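Local atomic coordinates of D-alanine--D-alanine ligase (Coxiella burnetii, PDB entry 3TQT), a protein that catalyses the ATP-dependent joining of two D-alanine molecules into D-alanyl-D-alanine, a building block of bacterial cell-wall peptidoglycan. Residues Asn30-Ala34 against Ala35-Ile39; His66-Glu70 against Gly71-Pro75; Lys141-Thr144 against Lys145-Arg149; Val188-Ser192 against Ser193-Leu197. All blocks are in the same frame, centred on the assembly; numbering follows the deposited sequence.

Interaction 1: residues Asn30-Ala34 against Ala35-Ile39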
loop_
_atom_site.group_PDB
_atom_site.type_symbol
_atom_site.label_atom_id
_atom_site.label_comp_id
_atom_site.label_asym_id
_atom_site.label_seq_id
_atom_site.Cartn_x
_atom_site.Cartn_y
_atom_site.Cartn_z
ATOM N N ASN A 30 12.084 8.972 -24.536
ATOM C CA ASN A 30 12.434 8.928 -25.947
ATOM C C ASN A 30 11.279 8.439 -26.815
ATOM O O ASN A 30 11.214 8.727 -28.009
ATOM C CB ASN A 30 13.647 8.015 -26.146
ATOM C CG ASN A 30 14.237 8.134 -27.532
ATOM O OD1 ASN A 30 14.369 9.236 -28.057
ATOM N ND2 ASN A 30 14.585 7.002 -28.137
ATOM N N THR A 31 10.363 7.704 -26.201
ATOM C CA THR A 31 9.323 7.008 -26.947
ATOM C C THR A 31 7.948 7.672 -26.837
ATOM O O THR A 31 7.091 7.469 -27.701
ATOM C CB THR A 31 9.260 5.523 -26.516
ATOM O OG1 THR A 31 10.544 4.918 -26.755
ATOM C CG2 THR A 31 8.219 4.776 -27.305
ATOM N N LEU A 32 7.733 8.464 -25.788
ATOM C CA LEU A 32 6.488 9.234 -25.661
ATOM C C LEU A 32 6.222 10.120 -26.884
ATOM O O LEU A 32 7.090 10.869 -27.329
ATOM C CB LEU A 32 6.491 10.097 -24.395
ATOM C CG LEU A 32 6.240 9.350 -23.084
ATOM C CD1 LEU A 32 6.594 10.226 -21.895
ATOM C CD2 LEU A 32 4.792 8.906 -23.009
ATOM N N ASP A 33 5.001 10.038 -27.398
ATOM C CA ASP A 33 4.622 10.739 -28.619
ATOM C C ASP A 33 4.785 12.246 -28.411
ATOM O O ASP A 33 4.015 12.863 -27.698
ATOM C CB ASP A 33 3.177 10.377 -28.964
ATOM C CG ASP A 33 2.722 10.949 -30.289
ATOM O OD1 ASP A 33 3.329 11.927 -30.757
ATOM O OD2 ASP A 33 1.750 10.406 -30.851
ATOM N N ALA A 34 5.807 12.831 -29.019
ATOM C CA ALA A 34 6.093 14.254 -28.842
ATOM C C ALA A 34 4.931 15.160 -29.276
ATOM O O ALA A 34 4.835 16.305 -28.839
ATOM C CB ALA A 34 7.359 14.626 -29.589
ATOM N N ALA A 35 4.057 14.645 -30.136
ATOM C CA ALA A 35 2.884 15.405 -30.573
ATOM C C ALA A 35 1.853 15.543 -29.457
ATOM O O ALA A 35 1.103 16.513 -29.421
ATOM C CB ALA A 35 2.244 14.759 -31.806
ATOM N N LYS A 36 1.820 14.581 -28.541
ATOM C CA LYS A 36 0.756 14.544 -27.540
ATOM C C LYS A 36 1.174 15.106 -26.198
ATOM O O LYS A 36 0.329 15.522 -25.411
ATOM C CB LYS A 36 0.292 13.107 -27.309
ATOM C CG LYS A 36 0.519 12.227 -28.492
ATOM C CD LYS A 36 -0.770 11.828 -29.137
ATOM C CE LYS A 36 -1.192 10.456 -28.669
ATOM N NZ LYS A 36 -2.340 10.001 -29.481
ATOM N N TYR A 37 2.475 15.094 -25.923
ATOM C CA TYR A 37 2.935 15.305 -24.556
ATOM C C TYR A 37 4.029 16.338 -24.439
ATOM O O TYR A 37 4.929 16.398 -25.272
ATOM C CB TYR A 37 3.460 13.993 -23.971
ATOM C CG TYR A 37 2.493 12.853 -24.115
ATOM C CD1 TYR A 37 1.251 12.901 -23.496
ATOM C CD2 TYR A 37 2.818 11.728 -24.867
ATOM C CE1 TYR A 37 0.357 11.866 -23.616
ATOM C CE2 TYR A 37 1.921 10.689 -25.003
ATOM C CZ TYR A 37 0.693 10.763 -24.371
ATOM O OH TYR A 37 -0.214 9.737 -24.493
ATOM N N LEU A 38 3.941 17.146 -23.390
ATOM C CA LEU A 38 5.076 17.933 -22.945
ATOM C C LEU A 38 5.656 17.126 -21.804
ATOM O O LEU A 38 4.988 16.888 -20.799
ATOM C CB LEU A 38 4.645 19.307 -22.445
ATOM C CG LEU A 38 4.215 20.293 -23.521
ATOM C CD1 LEU A 38 3.726 21.566 -22.857
ATOM C CD2 LEU A 38 5.372 20.576 -24.459
ATOM N N ILE A 39 6.894 16.688 -21.971
ATOM C CA ILE A 39 7.480 15.730 -21.053
ATOM C C ILE A 39 8.399 16.439 -20.069
ATOM O O ILE A 39 9.251 17.237 -20.472
ATOM C CB ILE A 39 8.269 14.669 -21.843
ATOM C CG1 ILE A 39 7.359 14.013 -22.879
ATOM C CG2 ILE A 39 8.917 13.634 -20.902
ATOM C CD1 ILE A 39 8.095 13.331 -23.998
#

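Interaction 2: residues His66-Glu70 against Gly71-Pro75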
loop_
_atom_site.group_PDB
_atom_site.type_symbol
_atom_site.label_atom_id
_atom_site.label_comp_id
_atom_site.label_asym_id
_atom_site.label_seq_id
_atom_site.Cartn_x
_atom_site.Cartn_y
_atom_site.Cartn_z
ATOM N N HIS A 66 24.597 14.503 -14.076
ATOM C CA HIS A 66 25.250 15.577 -14.816
ATOM C C HIS A 66 24.375 16.831 -14.824
ATOM O O HIS A 66 24.854 17.950 -14.600
ATOM C CB HIS A 66 25.518 15.115 -16.241
ATOM C CG HIS A 66 26.200 16.135 -17.094
ATOM N ND1 HIS A 66 27.558 16.376 -17.026
ATOM C CD2 HIS A 66 25.719 16.964 -18.050
ATOM C CE1 HIS A 66 27.879 17.310 -17.900
ATOM N NE2 HIS A 66 26.781 17.685 -18.536
ATOM N N LEU A 67 23.084 16.631 -15.066
ATOM C CA LEU A 67 22.146 17.737 -15.179
ATOM C C LEU A 67 21.997 18.459 -13.852
ATOM O O LEU A 67 21.828 19.683 -13.801
ATOM C CB LEU A 67 20.797 17.227 -15.666
ATOM C CG LEU A 67 20.890 16.526 -17.018
ATOM C CD1 LEU A 67 19.556 15.889 -17.353
ATOM C CD2 LEU A 67 21.333 17.509 -18.089
ATOM N N VAL A 68 22.065 17.690 -12.776
ATOM C CA VAL A 68 22.052 18.251 -11.441
ATOM C C VAL A 68 23.272 19.153 -11.262
ATOM O O VAL A 68 23.160 20.312 -10.858
ATOM C CB VAL A 68 22.091 17.131 -10.387
ATOM C CG1 VAL A 68 22.332 17.716 -9.011
ATOM C CG2 VAL A 68 20.799 16.336 -10.424
ATOM N N LYS A 69 24.439 18.613 -11.580
ATOM C CA LYS A 69 25.689 19.345 -11.384
ATOM C C LYS A 69 25.772 20.587 -12.261
ATOM O O LYS A 69 26.232 21.637 -11.817
ATOM C CB LYS A 69 26.895 18.434 -11.617
ATOM C CG LYS A 69 27.203 17.527 -10.433
ATOM C CD LYS A 69 28.608 16.944 -10.510
ATOM C CE LYS A 69 28.744 15.935 -11.640
ATOM N NZ LYS A 69 30.096 15.311 -11.661
ATOM N N GLU A 70 25.327 20.462 -13.508
ATOM C CA GLU A 70 25.291 21.603 -14.426
ATOM C C GLU A 70 24.329 22.669 -13.936
ATOM O O GLU A 70 24.523 23.860 -14.185
ATOM C CB GLU A 70 24.896 21.157 -15.837
ATOM C CG GLU A 70 25.971 20.380 -16.556
ATOM C CD GLU A 70 27.235 21.199 -16.736
ATOM O OE1 GLU A 70 27.144 22.329 -17.260
ATOM O OE2 GLU A 70 28.317 20.720 -16.344
ATOM N N GLY A 71 23.285 22.230 -13.241
ATOM C CA GLY A 71 22.276 23.135 -12.731
ATOM C C GLY A 71 20.998 23.155 -13.551
ATOM O O GLY A 71 20.056 23.860 -13.207
ATOM N N SER A 72 20.957 22.386 -14.635
ATOM C CA SER A 72 19.771 22.365 -15.482
ATOM C C SER A 72 18.619 21.582 -14.856
ATOM O O SER A 72 17.457 21.903 -15.087
ATOM C CB SER A 72 20.090 21.832 -16.876
ATOM O OG SER A 72 20.504 20.492 -16.811
ATOM N N ALA A 73 18.939 20.555 -14.069
ATOM C CA ALA A 73 17.918 19.855 -13.301
ATOM C C ALA A 73 17.610 20.664 -12.051
ATOM O O ALA A 73 18.458 20.818 -11.170
ATOM C CB ALA A 73 18.379 18.456 -12.930
ATOM N N ARG A 74 16.385 21.166 -11.976
ATOM C CA ARG A 74 16.003 22.138 -10.962
ATOM C C ARG A 74 15.479 21.461 -9.704
ATOM O O ARG A 74 14.549 20.656 -9.768
ATOM C CB ARG A 74 14.913 23.064 -11.511
ATOM C CG ARG A 74 15.190 23.676 -12.888
ATOM C CD ARG A 74 13.871 23.982 -13.608
ATOM N NE ARG A 74 13.907 25.201 -14.418
ATOM C CZ ARG A 74 13.923 25.221 -15.748
ATOM N NH1 ARG A 74 13.907 24.087 -16.430
ATOM N NH2 ARG A 74 13.949 26.375 -16.400
ATOM N N PRO A 75 16.069 21.799 -8.551
ATOM C CA PRO A 75 15.557 21.330 -7.261
ATOM C C PRO A 75 14.083 21.697 -7.099
ATOM O O PRO A 75 13.689 22.843 -7.307
ATOM C CB PRO A 75 16.417 22.095 -6.249
ATOM C CG PRO A 75 17.686 22.365 -6.975
ATOM C CD PRO A 75 17.288 22.613 -8.401
HETATM O O HOH W 1 20.782 21.557 -9.922
#

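Interaction 3: residues Lys141-Thr144 against Lys145-Arg149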
loop_
_atom_site.group_PDB
_atom_site.type_symbol
_atom_site.label_atom_id
_atom_site.label_comp_id
_atom_site.label_asym_id
_atom_site.label_seq_id
_atom_site.Cartn_x
_atom_site.Cartn_y
_atom_site.Cartn_z
ATOM N N LYS A 141 6.353 -10.419 -2.084
ATOM C CA LYS A 141 6.089 -11.586 -2.916
ATOM C C LYS A 141 5.310 -12.673 -2.205
ATOM O O LYS A 141 4.533 -13.391 -2.841
ATOM C CB LYS A 141 7.405 -12.133 -3.482
ATOM C CG LYS A 141 8.132 -11.107 -4.352
ATOM C CD LYS A 141 9.393 -11.689 -4.966
ATOM C CE LYS A 141 10.540 -11.712 -3.968
ATOM N NZ LYS A 141 11.154 -10.366 -3.807
ATOM N N ASP A 142 5.502 -12.790 -0.893
ATOM C CA ASP A 142 4.754 -13.781 -0.135
ATOM C C ASP A 142 3.299 -13.344 0.054
ATOM O O ASP A 142 2.375 -14.166 0.000
ATOM C CB ASP A 142 5.426 -14.100 1.210
ATOM C CG ASP A 142 5.570 -12.868 2.136
ATOM O OD1 ASP A 142 5.639 -11.706 1.659
ATOM O OD2 ASP A 142 5.624 -13.084 3.360
ATOM N N LEU A 143 3.099 -12.043 0.250
ATOM C CA LEU A 143 1.742 -11.496 0.326
ATOM C C LEU A 143 1.034 -11.677 -1.017
ATOM O O LEU A 143 -0.137 -12.046 -1.060
ATOM C CB LEU A 143 1.770 -10.017 0.733
ATOM C CG LEU A 143 0.437 -9.271 0.774
ATOM C CD1 LEU A 143 -0.558 -9.986 1.702
ATOM C CD2 LEU A 143 0.670 -7.813 1.197
ATOM N N THR A 144 1.747 -11.426 -2.112
ATOM C CA THR A 144 1.186 -11.640 -3.445
ATOM C C THR A 144 0.677 -13.069 -3.572
ATOM O O THR A 144 -0.459 -13.312 -3.983
ATOM C CB THR A 144 2.241 -11.449 -4.568
ATOM O OG1 THR A 144 3.047 -10.301 -4.301
ATOM C CG2 THR A 144 1.546 -11.281 -5.913
ATOM N N LYS A 145 1.528 -14.022 -3.208
ATOM C CA LYS A 145 1.158 -15.426 -3.331
ATOM C C LYS A 145 0.001 -15.799 -2.426
ATOM O O LYS A 145 -0.825 -16.637 -2.786
ATOM C CB LYS A 145 2.362 -16.331 -3.076
ATOM C CG LYS A 145 3.324 -16.357 -4.252
ATOM C CD LYS A 145 4.538 -17.206 -3.921
ATOM C CE LYS A 145 5.502 -17.222 -5.084
ATOM N NZ LYS A 145 6.478 -18.304 -4.873
ATOM N N THR A 146 -0.075 -15.161 -1.262
ATOM C CA THR A 146 -1.166 -15.430 -0.343
ATOM C C THR A 146 -2.476 -15.069 -1.031
ATOM O O THR A 146 -3.442 -15.834 -1.012
ATOM C CB THR A 146 -1.034 -14.576 0.928
ATOM O OG1 THR A 146 0.130 -14.987 1.651
ATOM C CG2 THR A 146 -2.264 -14.736 1.822
ATOM N N VAL A 147 -2.499 -13.892 -1.642
ATOM C CA VAL A 147 -3.712 -13.403 -2.271
ATOM C C VAL A 147 -4.041 -14.257 -3.496
ATOM O O VAL A 147 -5.195 -14.646 -3.698
ATOM C CB VAL A 147 -3.582 -11.913 -2.623
ATOM C CG1 VAL A 147 -4.734 -11.471 -3.497
ATOM C CG2 VAL A 147 -3.500 -11.079 -1.330
ATOM N N LEU A 148 -3.023 -14.579 -4.293
ATOM C CA LEU A 148 -3.237 -15.393 -5.486
ATOM C C LEU A 148 -3.764 -16.767 -5.125
ATOM O O LEU A 148 -4.756 -17.235 -5.688
ATOM C CB LEU A 148 -1.951 -15.532 -6.298
ATOM C CG LEU A 148 -1.479 -14.209 -6.915
ATOM C CD1 LEU A 148 -0.142 -14.403 -7.638
ATOM C CD2 LEU A 148 -2.550 -13.666 -7.848
ATOM N N ARG A 149 -3.102 -17.415 -4.178
ATOM C CA ARG A 149 -3.497 -18.774 -3.832
ATOM C C ARG A 149 -4.894 -18.810 -3.216
ATOM O O ARG A 149 -5.671 -19.719 -3.490
ATOM C CB ARG A 149 -2.485 -19.412 -2.890
ATOM C CG ARG A 149 -2.874 -20.801 -2.490
ATOM C CD ARG A 149 -2.412 -21.082 -1.084
ATOM N NE ARG A 149 -1.096 -21.707 -0.964
ATOM C CZ ARG A 149 -0.352 -22.182 -1.957
ATOM N NH1 ARG A 149 -0.763 -22.117 -3.207
ATOM N NH2 ARG A 149 0.821 -22.739 -1.683
#

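Interaction 4: residues Val188-Ser192 against Ser193-Leu197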
loop_
_atom_site.group_PDB
_atom_site.type_symbol
_atom_site.label_atom_id
_atom_site.label_comp_id
_atom_site.label_asym_id
_atom_site.label_seq_id
_atom_site.Cartn_x
_atom_site.Cartn_y
_atom_site.Cartn_z
ATOM N N VAL A 188 11.470 -10.990 1.002
ATOM C CA VAL A 188 10.107 -10.879 0.462
ATOM C C VAL A 188 9.957 -9.695 -0.486
ATOM O O VAL A 188 9.182 -9.744 -1.437
ATOM C CB VAL A 188 9.021 -10.765 1.565
ATOM C CG1 VAL A 188 8.961 -12.032 2.410
ATOM C CG2 VAL A 188 9.256 -9.520 2.415
ATOM N N SER A 189 10.713 -8.633 -0.250
ATOM C CA SER A 189 10.424 -7.391 -0.951
ATOM C C SER A 189 11.630 -6.770 -1.633
ATOM O O SER A 189 11.598 -5.600 -1.992
ATOM C CB SER A 189 9.824 -6.376 0.027
ATOM O OG SER A 189 10.812 -5.940 0.944
ATOM N N LEU A 190 12.697 -7.543 -1.808
ATOM C CA LEU A 190 13.889 -7.026 -2.476
ATOM C C LEU A 190 14.246 -7.897 -3.674
ATOM O O LEU A 190 14.239 -9.128 -3.577
ATOM C CB LEU A 190 15.072 -6.965 -1.507
ATOM C CG LEU A 190 14.828 -6.193 -0.213
ATOM C CD1 LEU A 190 16.050 -6.297 0.700
ATOM C CD2 LEU A 190 14.487 -4.740 -0.522
ATOM N N GLY A 191 14.576 -7.256 -4.793
ATOM C CA GLY A 191 14.818 -7.966 -6.040
ATOM C C GLY A 191 16.267 -8.328 -6.332
ATOM O O GLY A 191 16.541 -9.372 -6.928
ATOM N N SER A 192 17.196 -7.467 -5.928
ATOM C CA SER A 192 18.616 -7.729 -6.143
ATOM C C SER A 192 18.988 -9.172 -5.804
ATOM O O SER A 192 18.455 -9.762 -4.864
ATOM C CB SER A 192 19.478 -6.760 -5.331
ATOM O OG SER A 192 20.835 -7.167 -5.313
ATOM N N SER A 193 19.907 -9.728 -6.588
ATOM C CA SER A 193 20.363 -11.101 -6.413
ATOM C C SER A 193 21.039 -11.312 -5.063
ATOM O O SER A 193 21.138 -12.436 -4.579
ATOM C CB SER A 193 21.333 -11.474 -7.533
ATOM O OG SER A 193 22.496 -10.665 -7.478
ATOM N N VAL A 194 21.518 -10.226 -4.466
ATOM C CA VAL A 194 22.124 -10.282 -3.144
ATOM C C VAL A 194 21.130 -10.861 -2.133
ATOM O O VAL A 194 21.520 -11.488 -1.140
ATOM C CB VAL A 194 22.568 -8.871 -2.688
ATOM C CG1 VAL A 194 22.848 -8.844 -1.196
ATOM C CG2 VAL A 194 23.789 -8.415 -3.479
ATOM N N ALA A 195 19.844 -10.658 -2.402
ATOM C CA ALA A 195 18.803 -11.026 -1.449
ATOM C C ALA A 195 18.053 -12.295 -1.830
ATOM O O ALA A 195 16.979 -12.543 -1.301
ATOM C CB ALA A 195 17.823 -9.870 -1.261
ATOM N N THR A 196 18.610 -13.080 -2.756
ATOM C CA THR A 196 18.031 -14.367 -3.148
ATOM C C THR A 196 19.123 -15.433 -3.129
ATOM O O THR A 196 20.000 -15.452 -3.985
ATOM C CB THR A 196 17.408 -14.312 -4.557
ATOM O OG1 THR A 196 16.335 -13.369 -4.567
ATOM C CG2 THR A 196 16.866 -15.665 -4.954
ATOM N N LEU A 197 19.068 -16.316 -2.138
ATOM C CA LEU A 197 20.166 -17.219 -1.861
ATOM C C LEU A 197 19.769 -18.673 -2.069
ATOM O O LEU A 197 18.845 -19.159 -1.426
ATOM C CB LEU A 197 20.646 -16.999 -0.425
ATOM C CG LEU A 197 21.019 -15.558 -0.077
ATOM C CD1 LEU A 197 21.544 -15.475 1.341
ATOM C CD2 LEU A 197 22.055 -15.038 -1.067
#

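Interaction 1: residues Asn30-Ala34 against Ala35-Ile39
D33 and K36 lie at an angle to each other across a tight chain reversal, and the carboxylate of D33 does two jobs there. One oxygen turns back to the main chain: A35 N donates to D33 OD1 at 2.9 Å, reaching it on its anti side and 32° out of the carboxylate plane, which closes an Asx turn. With CG anti to the backbone N (chi1 -175°), the aspartate is swung over the residues that follow it. D33 OD2 faces the bent aliphatic part of K36, with K36 CG 3.2 Å away. The charges themselves stay apart, D33 OD2 and K36 NZ being separated by 4.3 Å, beyond a salt bridge. In the backbone of the same turn, D33 O accepts from K36 N at 2.9 Å, the donor standing above the carbonyl plane, and from Y37 N in a weak bond.

The phenol ring of Y37 has K36 CB over the centre of one face, while D33 N meets its edge in plane. L32 crosses Y37 at about a right angle, L32 CD2 lying 3.9 Å from Y37 CD2, and L32 CB rests 3.6 Å from I39 CD1. Y37 OH is hydrogen-bonded to D345 of helix 340-370. An Asx turn superposed on a beta turn thus links helix 18-31 to strand 37-44 in a beta-alpha-beta unit of the N-terminal domain.

Interaction 2: residues His66-Glu70 against Gly71-Pro75
L67 O is the backbone acceptor around which the chain leaves its helix, taking G71 N and A73 N from opposite faces of its carbonyl plane. Both donors lie 3.0 Å from L67 O, but they approach differently: the bond from A73 N is almost straight (178°), whereas that from G71 N is markedly bent (134°). G71 adopts a positive phi of 102°, the left-handed conformation that commonly ends helices at glycine. V68 O gains a weak bond from G71 N, and a water donates both to V68 O and to A73 O, at 2.7 Å from the latter, so that it bridges the last helical turn and A73.

Side chains reinforce the exit from the helix. S72 places OG between its own backbone N and carbonyl carbon, where the hydroxyl reaches back to L67 O: S72 OG makes a weak bond of 3.4 Å to L67 O while touching L67 CD2 at 3.3 Å. A73 turns its methyl toward the helix, A73 CB lying 3.9 Å from L67 CB and 4.1 Å from V68 CG2. In a separate contact within the helix, one turn brings E70 CG over one face of the H66 ring, near its rim.

L67 continues onto M58 of helix 56-61 and I53 of strand 50-53, and A73 packs on Y51 and I53. R74 pairs with D54 in a salt bridge, and strand 74-78 runs antiparallel beside strand 50-53 as helix 64-70 gives way to the sheet.

Interaction 3: residues Lys141-Thr144 against Lys145-Arg149
Helix 141-150, which packs on strands 219-223 and 312-318 of the ATP-grasp region, carries this contact, in which K141, D142, L143 and T144 each offer a carbonyl to the next turn. D142 O is gripped twice by T146: T146 N and T146 OG1 each lie 2.9 Å from D142 O and approach from opposite faces of its plane. The hydroxyl can reach back because OG1 sits beside its own backbone N, anti to the carbonyl carbon (chi1 -66°). T144 O receives L148 N at 2.9 Å, nearly in line with the carbonyl bond. The side chains of T144 and L148 lie side by side and point the same way, with T144 CG2 3.9 Å from L148 CD1. T144 OG1 is hydrogen-bonded to the carbonyls of V137 and E140.

On another side of the helix, L143 CD1 and V147 CG2 are 4.4 Å apart, and these two residues pack against V147 and L143 of the second subunit. The extended chain of K145 passes K141 O, K145 CG lying 3.5 Å from it, and carries NZ to a salt bridge with E222, a predicted ATP-binding residue, and to hydrogen bonds with N315 and the V156 carbonyl. D142 OD2 is hydrogen-bonded to T160 and OD1 forms a salt bridge with R218. Buried polar ends are therefore met by specific partners, and D142 O takes both donors of T146, which satisfies the hydroxyl within the helix and fixes its rotation.

Interaction 4: residues Val188-Ser192 against Ser193-Leu197
S192 O accepts A195 N at 3.0 Å, closing a beta turn whose donor stands above the carbonyl plane, 48° out of it. The same serine adds an ST turn: V194 N donates to S192 OG over 3.2 Å in a fairly straight bond. The hydroxyl lies within reach because it is anti to its own backbone N (chi1 168°), swung toward the peptides that follow. V194 then rests against that oxygen, V194 CB lying 3.6 Å from S192 OG.

This turn belongs to the loop between strands 183-187 and 196-199, which run antiparallel. Its position is consistent with the phosphate-binding loop of ATP-grasp enzymes, and all of V188-L197 falls within the predicted ATP-binding region. T196 N is hydrogen-bonded to S193 O as the turn ends, and strand 196-199 follows. Y365 of the second subunit packs against L190 and A195 and makes a weak hydrogen bond with S192 N, so the dimer partner helps to cover the loop. Beside the hydrogen bonds, the chain folds back on itself through one apolar touch, L190 CB meeting A195 CB at 4.0 Å.

The four contacts follow one another along the chain and fall into two pairs. Interactions 1 and 2 lie in the N-terminal domain, their centres about 22 Å apart; each delivers a strand, 37-44 or 74-78, to the same mixed sheet, where strand 50-53 lies between them. Interactions 3 and 4 lie near the predicted ATP site, with centres about 17 Å apart, and they touch: K141 N lies 3.0 Å from V188 O, a probable hydrogen bond. Both also meet the second subunit. The pairs stand well apart, with interaction 1 about 36 Å from interaction 3 between centres. The first two contacts thus lead from a helix into the N-terminal sheet, while the other two adjoin the predicted nucleotide site.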